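Local coordinates for protein extracellular invertase (Aspergillus kawachii, PDB 5XH8) that probably cleaves the beta-fructofuranoside bond of sucrose and, with high transfructosylation activity, passes fructosyl units on to build fructooligosaccharides such as 1-kestose, at residues A[293-298]-A[303-308]; A[390-395]-A[523-528]; A[398-403]-A[408-413]. All coordinates share one frame; numbering follows the deposited sequence.

Interaction 1: residues A[293-298]-A[303-308]; sequences SGTVSR and SFNPNM
The ring of Phe304 lies against the backbone of Gly294, with Phe304 CE1 3.5 Å from Gly294 CA in an oblique approach, while Val296 CG2 sits at the ring's edge, near its plane. Gly294 has no side chain, and Phe304 CE1 and CZ rest against its CA and N. Trp226 meets the same ring edge-to-face.

A second flat group, the Asn305 amide, is on the face shared by Thr295 and Ser297. Asn305 CG stands anti to the carbonyl carbon (chi1 -53°), which turns ND2 across to the partner strand. There Asn305 ND2 gives one bond to Ser297 OG at 3.2 Å, the acceptor 16° out of the amide plane, and a weak one to Thr295 O. Thr295 O also accepts the backbone N of Asn305, at 2.8 Å.

Paired N-H and C=O groups run on between Ser297 and Ser303. At the far end Ser293 N binds Met308 O at 2.9 Å, and Ser293 CB packs on Met308 CG. Between Ser293 and Gly294 the register slips by one residue. This is a beta bulge in an antiparallel hairpin, strands 286-298 and 302-311, within a sheet of the GH32 beta-propeller.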
# COMPACT_ATOMS: atom_id res chain seq x y z
N SER A 293 21.80 12.72 22.90
CA SER A 293 21.47 14.15 23.01
C SER A 293 21.93 14.81 21.73
O SER A 293 22.94 14.42 21.17
CB SER A 293 22.22 14.79 24.20
OG SER A 293 21.95 16.18 24.26
N GLY A 294 21.21 15.81 21.27
CA GLY A 294 21.63 16.53 20.09
C GLY A 294 20.99 17.88 19.90
O GLY A 294 19.96 18.20 20.51
N THR A 295 21.61 18.67 19.03
CA THR A 295 21.07 19.98 18.68
C THR A 295 20.41 19.82 17.33
O THR A 295 20.81 18.98 16.52
CB THR A 295 22.16 21.08 18.63
OG1 THR A 295 23.19 20.69 17.71
CG2 THR A 295 22.80 21.33 20.02
N VAL A 296 19.41 20.65 17.09
CA VAL A 296 18.66 20.62 15.87
C VAL A 296 18.88 21.92 15.12
O VAL A 296 18.58 22.97 15.64
CB VAL A 296 17.17 20.41 16.17
CG1 VAL A 296 16.39 20.33 14.87
CG2 VAL A 296 16.99 19.13 16.96
N SER A 297 19.39 21.82 13.90
CA SER A 297 19.59 22.98 13.03
C SER A 297 18.85 22.76 11.71
O SER A 297 18.39 21.66 11.42
CB SER A 297 21.07 23.12 12.73
OG SER A 297 21.54 21.96 12.08
N ARG A 298 18.77 23.82 10.92
CA ARG A 298 18.20 23.78 9.58
C ARG A 298 19.19 24.35 8.56
O ARG A 298 19.94 25.27 8.85
CB ARG A 298 16.88 24.54 9.52
CG ARG A 298 16.16 24.31 8.22
CD ARG A 298 14.75 24.84 8.23
NE ARG A 298 14.12 24.70 6.92
CZ ARG A 298 12.93 25.17 6.58
NH1 ARG A 298 12.18 25.85 7.44
NH2 ARG A 298 12.47 24.98 5.35
N SER A 303 18.06 18.86 10.76
CA SER A 303 19.10 17.91 11.10
C SER A 303 19.24 17.79 12.63
O SER A 303 19.24 18.81 13.32
CB SER A 303 20.41 18.40 10.52
OG SER A 303 21.17 17.31 10.12
N PHE A 304 19.38 16.56 13.12
CA PHE A 304 19.67 16.28 14.53
C PHE A 304 21.15 15.96 14.60
O PHE A 304 21.62 15.07 13.91
CB PHE A 304 18.83 15.09 15.00
CG PHE A 304 19.15 14.60 16.38
CD1 PHE A 304 18.66 15.26 17.50
CD2 PHE A 304 19.88 13.44 16.56
CE1 PHE A 304 18.94 14.80 18.78
CE2 PHE A 304 20.16 12.97 17.84
CZ PHE A 304 19.69 13.65 18.96
N ASN A 305 21.89 16.69 15.42
CA ASN A 305 23.37 16.60 15.45
C ASN A 305 23.77 16.15 16.85
O ASN A 305 23.70 16.94 17.80
CB ASN A 305 23.98 17.96 15.10
CG ASN A 305 23.44 18.51 13.79
OD1 ASN A 305 23.74 17.98 12.73
ND2 ASN A 305 22.57 19.51 13.87
N PRO A 306 24.12 14.86 17.00
CA PRO A 306 24.48 14.34 18.32
C PRO A 306 25.65 15.07 19.01
O PRO A 306 26.70 15.27 18.38
CB PRO A 306 24.91 12.90 18.02
CG PRO A 306 24.19 12.54 16.77
CD PRO A 306 24.13 13.81 15.98
N ASN A 307 25.49 15.41 20.29
CA ASN A 307 26.60 15.96 21.08
C ASN A 307 27.06 15.10 22.25
O ASN A 307 28.12 15.37 22.82
CB ASN A 307 26.29 17.39 21.55
CG ASN A 307 24.93 17.51 22.17
OD1 ASN A 307 24.46 16.60 22.87
ND2 ASN A 307 24.28 18.63 21.91
N MET A 308 26.27 14.09 22.62
CA MET A 308 26.67 13.06 23.57
C MET A 308 25.70 11.87 23.48
O MET A 308 24.59 12.01 22.95
CB MET A 308 26.72 13.61 25.01
CG MET A 308 25.46 14.31 25.49
SD MET A 308 25.53 14.90 27.19
CE MET A 308 23.90 15.58 27.47

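Interaction 2: residues A[390-395]-A[523-528]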
# COMPACT_ATOMS: atom_id res chain seq x y z
N ALA A 390 37.14 14.38 32.89
CA ALA A 390 35.97 15.22 32.66
C ALA A 390 35.84 15.72 31.22
O ALA A 390 34.73 15.92 30.74
CB ALA A 390 35.96 16.40 33.62
N ARG A 391 36.97 15.91 30.54
CA ARG A 391 37.02 16.56 29.22
C ARG A 391 37.00 15.59 28.04
O ARG A 391 36.98 16.03 26.90
CB ARG A 391 38.29 17.45 29.10
CG ARG A 391 38.27 18.71 29.93
CD ARG A 391 37.48 19.82 29.27
NE ARG A 391 37.34 20.97 30.16
CZ ARG A 391 36.69 22.09 29.85
NH1 ARG A 391 36.10 22.23 28.67
NH2 ARG A 391 36.62 23.09 30.74
N GLU A 392 37.01 14.28 28.29
CA GLU A 392 37.04 13.30 27.21
C GLU A 392 35.83 13.54 26.31
O GLU A 392 34.74 13.85 26.80
CB GLU A 392 37.03 11.89 27.77
CG GLU A 392 37.15 10.79 26.74
CD GLU A 392 37.40 9.43 27.37
OE1 GLU A 392 37.04 8.41 26.75
OE2 GLU A 392 37.94 9.37 28.49
N SER A 393 36.04 13.48 25.00
CA SER A 393 34.97 13.73 24.03
C SER A 393 34.48 12.38 23.47
O SER A 393 35.09 11.34 23.69
CB SER A 393 35.50 14.62 22.91
OG SER A 393 36.51 13.93 22.22
N GLY A 394 33.37 12.41 22.75
CA GLY A 394 32.77 11.18 22.23
C GLY A 394 32.31 10.27 23.35
O GLY A 394 32.42 9.05 23.25
N ALA A 395 31.80 10.88 24.42
CA ALA A 395 31.43 10.18 25.64
C ALA A 395 29.97 10.48 25.96
O ALA A 395 29.24 10.97 25.10
CB ALA A 395 32.37 10.58 26.77
N LYS A 523 29.72 0.45 31.25
CA LYS A 523 30.68 1.52 31.59
C LYS A 523 30.05 2.56 32.50
O LYS A 523 28.92 3.01 32.26
CB LYS A 523 31.14 2.26 30.34
CG LYS A 523 31.90 1.41 29.34
CD LYS A 523 33.34 1.20 29.74
CE LYS A 523 34.15 2.49 29.70
NZ LYS A 523 35.59 2.15 29.57
N LEU A 524 30.81 2.94 33.54
CA LEU A 524 30.42 4.04 34.41
C LEU A 524 31.70 4.75 34.87
O LEU A 524 32.53 4.13 35.52
CB LEU A 524 29.67 3.51 35.63
CG LEU A 524 29.32 4.57 36.68
CD1 LEU A 524 28.37 5.63 36.13
CD2 LEU A 524 28.74 3.90 37.91
N ARG A 525 31.86 6.02 34.51
CA ARG A 525 32.98 6.83 34.98
C ARG A 525 32.58 7.53 36.26
O ARG A 525 31.53 8.16 36.35
CB ARG A 525 33.40 7.88 33.96
CG ARG A 525 34.42 8.89 34.52
CD ARG A 525 35.23 9.54 33.44
NE ARG A 525 36.05 8.55 32.76
CZ ARG A 525 36.66 8.73 31.61
NH1 ARG A 525 36.61 9.90 30.97
NH2 ARG A 525 37.36 7.73 31.08
N LEU A 526 33.45 7.38 37.26
CA LEU A 526 33.39 8.13 38.51
C LEU A 526 34.46 9.21 38.35
O LEU A 526 35.65 8.90 38.20
CB LEU A 526 33.72 7.19 39.70
CG LEU A 526 32.71 6.04 39.87
CD1 LEU A 526 33.13 5.03 40.94
CD2 LEU A 526 31.33 6.60 40.19
N PHE A 527 34.03 10.47 38.29
CA PHE A 527 34.94 11.58 38.01
C PHE A 527 35.67 12.00 39.29
O PHE A 527 35.31 11.59 40.41
CB PHE A 527 34.17 12.79 37.48
CG PHE A 527 33.43 12.53 36.21
CD1 PHE A 527 34.06 12.65 34.97
CD2 PHE A 527 32.07 12.21 36.24
CE1 PHE A 527 33.36 12.43 33.80
CE2 PHE A 527 31.37 11.99 35.06
CZ PHE A 527 32.01 12.10 33.84
N ASP A 528 36.69 12.85 39.13
CA ASP A 528 37.31 13.51 40.28
C ASP A 528 36.44 14.71 40.62
O ASP A 528 36.07 15.47 39.74
CB ASP A 528 38.76 13.89 39.97
CG ASP A 528 39.63 12.67 39.78
OD1 ASP A 528 39.56 11.75 40.61
OD2 ASP A 528 40.38 12.61 38.80
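No regular strand pairing joins 390-395 to 523-528: the end of the short helix 388-391 and the loop after it face an irregular segment, with Ala390 and Phe527 6.6 Å apart CA to CA. Between them lies part of the junction of the two-domain GH32 fold, where the propeller side meets the C-terminal beta-sandwich.

Glu392, the first residue past the helix to leave helical angles, has CG anti to the backbone N (chi1 -176°) and an extended chain that carries its carboxylate across to Arg525. The salt bridge is end-on, with both terminal nitrogens of Arg525 converging on the single oxygen OE2 and arriving from the same face of the carboxylate. The guanidinium plane is turned 60° from the carboxylate plane, yet OE2 lies close to the guanidinium plane, at its edge. Glu392 OE1 is occupied by Trp239 NE1. Arg525 NH2 also forms a salt bridge with Glu496 and NH1 bonds Leu389 O, so several acceptors fix the guanidinium's rotation, and the carboxylates of Glu392 and Glu496 probably balance its buried positive charge.

Beside the salt bridge, Phe527 CD1 reaches Ala390 CA at 3.9 Å. Arg525 CG lies over one face of the Phe527 ring, 3.7 Å above its plane and toward the rim. In the bridge itself, Arg525 NH1 stands 2.9 Å from Glu392 OE2 and NH2 3.1 Å from that same oxygen.

Interaction 3: residues A[398-403]-A[408-413]; sequences QVVSSD and TVELQT
With chi1 at 64°, Gln398 CG sits between its backbone N and carbonyl carbon, whereas Gln412 CG is anti to its own N (-167°). From these different starts the two chains extend side by side in the same direction, bringing their amides together with the planes 48° apart. Their backbones make a reciprocal pair, Gln398 N to Gln412 O at 3.0 Å and Gln412 N to Gln398 O at 2.8 Å.

Val400 crosses Gln412 at about a right angle and sets CG1 against Gln412 CB at 3.5 Å; its CG2 touches Glu410 OE1. Ser401 OG lies 3.2 Å from Glu410 CB and gives OE1 of that glutamate only a weak bond. Val400 N binds Glu410 O, whereas Glu410 N binds Ser401 O.

On the face of Val399, Ser402, Val409 and Leu411, Val399 sends CG1 to Val409 CG1 at 3.9 Å and CG2 to Leu411 CD2 at 3.8 Å. Toward the turn, Asp403 N binds Thr408 O, and Thr408 N returns a bond to Asp403 O.

This antiparallel hairpin is completed on one side by strand 366-385, which pairs with 408-418. Helix 388-391 covers the face of Val399 and Val409 through Ala390 and Arg391, and strand 302-311 meets the glutamines through Asn307 and Met308.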
# COMPACT_ATOMS: atom_id res chain seq x y z
N GLN A 398 28.78 16.19 28.69
CA GLN A 398 29.49 17.38 28.19
C GLN A 398 29.61 18.49 29.23
O GLN A 398 28.75 18.64 30.14
CB GLN A 398 28.81 17.92 26.93
CG GLN A 398 27.40 18.43 27.17
CD GLN A 398 26.62 18.63 25.88
OE1 GLN A 398 27.20 18.67 24.80
NE2 GLN A 398 25.31 18.76 26.01
N VAL A 399 30.67 19.28 29.06
CA VAL A 399 30.94 20.41 29.93
C VAL A 399 29.97 21.52 29.56
O VAL A 399 29.91 21.89 28.41
CB VAL A 399 32.40 20.90 29.74
CG1 VAL A 399 32.65 22.21 30.50
CG2 VAL A 399 33.40 19.82 30.17
N VAL A 400 29.20 22.01 30.52
CA VAL A 400 28.29 23.16 30.28
C VAL A 400 28.67 24.46 31.02
O VAL A 400 28.04 25.50 30.79
CB VAL A 400 26.82 22.82 30.62
CG1 VAL A 400 26.35 21.63 29.78
CG2 VAL A 400 26.62 22.58 32.11
N SER A 401 29.65 24.40 31.93
CA SER A 401 30.29 25.60 32.50
C SER A 401 31.60 25.21 33.17
O SER A 401 31.88 24.02 33.37
CB SER A 401 29.39 26.30 33.51
OG SER A 401 29.11 25.45 34.59
N SER A 402 32.40 26.23 33.50
CA SER A 402 33.71 26.01 34.13
C SER A 402 34.07 27.14 35.08
O SER A 402 33.68 28.29 34.88
CB SER A 402 34.78 25.84 33.06
OG SER A 402 34.68 26.89 32.13
N ASP A 403 34.79 26.79 36.13
CA ASP A 403 35.23 27.72 37.15
C ASP A 403 36.75 27.58 37.24
O ASP A 403 37.26 26.63 37.84
CB ASP A 403 34.55 27.40 38.49
CG ASP A 403 34.74 28.49 39.54
OD1 ASP A 403 35.63 29.35 39.38
OD2 ASP A 403 33.99 28.47 40.54
N THR A 408 37.27 23.67 38.40
CA THR A 408 36.17 22.71 38.22
C THR A 408 35.39 22.94 36.92
O THR A 408 35.57 23.95 36.24
CB THR A 408 35.17 22.78 39.40
OG1 THR A 408 34.63 24.10 39.53
CG2 THR A 408 35.83 22.38 40.72
N VAL A 409 34.52 21.97 36.61
CA VAL A 409 33.50 22.09 35.55
C VAL A 409 32.14 21.57 36.04
O VAL A 409 32.08 20.73 36.95
CB VAL A 409 33.88 21.32 34.26
CG1 VAL A 409 35.04 21.99 33.55
CG2 VAL A 409 34.22 19.86 34.54
N GLU A 410 31.05 22.09 35.48
CA GLU A 410 29.74 21.46 35.59
C GLU A 410 29.52 20.55 34.37
O GLU A 410 29.67 20.99 33.21
CB GLU A 410 28.63 22.49 35.65
CG GLU A 410 27.30 21.89 36.04
CD GLU A 410 26.20 22.91 36.21
OE1 GLU A 410 26.19 23.89 35.44
OE2 GLU A 410 25.36 22.73 37.10
N LEU A 411 29.19 19.29 34.62
CA LEU A 411 28.89 18.34 33.56
C LEU A 411 27.40 18.18 33.40
O LEU A 411 26.62 18.40 34.34
CB LEU A 411 29.53 16.99 33.83
CG LEU A 411 31.05 16.90 33.87
CD1 LEU A 411 31.47 15.45 34.02
CD2 LEU A 411 31.69 17.53 32.63
N GLN A 412 27.01 17.80 32.18
CA GLN A 412 25.61 17.53 31.83
C GLN A 412 25.53 16.14 31.20
O GLN A 412 26.39 15.74 30.42
CB GLN A 412 25.13 18.57 30.84
CG GLN A 412 23.63 18.60 30.61
CD GLN A 412 23.26 19.34 29.33
OE1 GLN A 412 23.66 18.97 28.24
NE2 GLN A 412 22.49 20.39 29.48
N THR A 413 24.47 15.40 31.55
CA THR A 413 24.22 14.07 31.00
C THR A 413 22.74 13.73 31.14
O THR A 413 21.94 14.51 31.68
CB THR A 413 25.09 13.01 31.72
OG1 THR A 413 25.07 11.79 30.99
CG2 THR A 413 24.60 12.74 33.11

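Along the chain interaction 1 comes first; the 390-395 segment of interaction 2 follows, then the whole hairpin of interaction 3, and only much later the 523-528 segment. The centres of interactions 2 and 3 are about 12 Å apart, those of interactions 1 and 2 about 20 Å, and those of interactions 1 and 3 about 19 Å. The two hairpins belong to different sheets but meet at Met308, whose SD packs on Gln412 O; Met308 CB also touches Ala395 O of interaction 2. Phe527 CZ of the C-terminal part lies 3.4 Å from Leu411 CD1 of the 398-413 hairpin. Together the contacts link two neighbouring sheets, and the second of them to the C-terminal beta-sandwich.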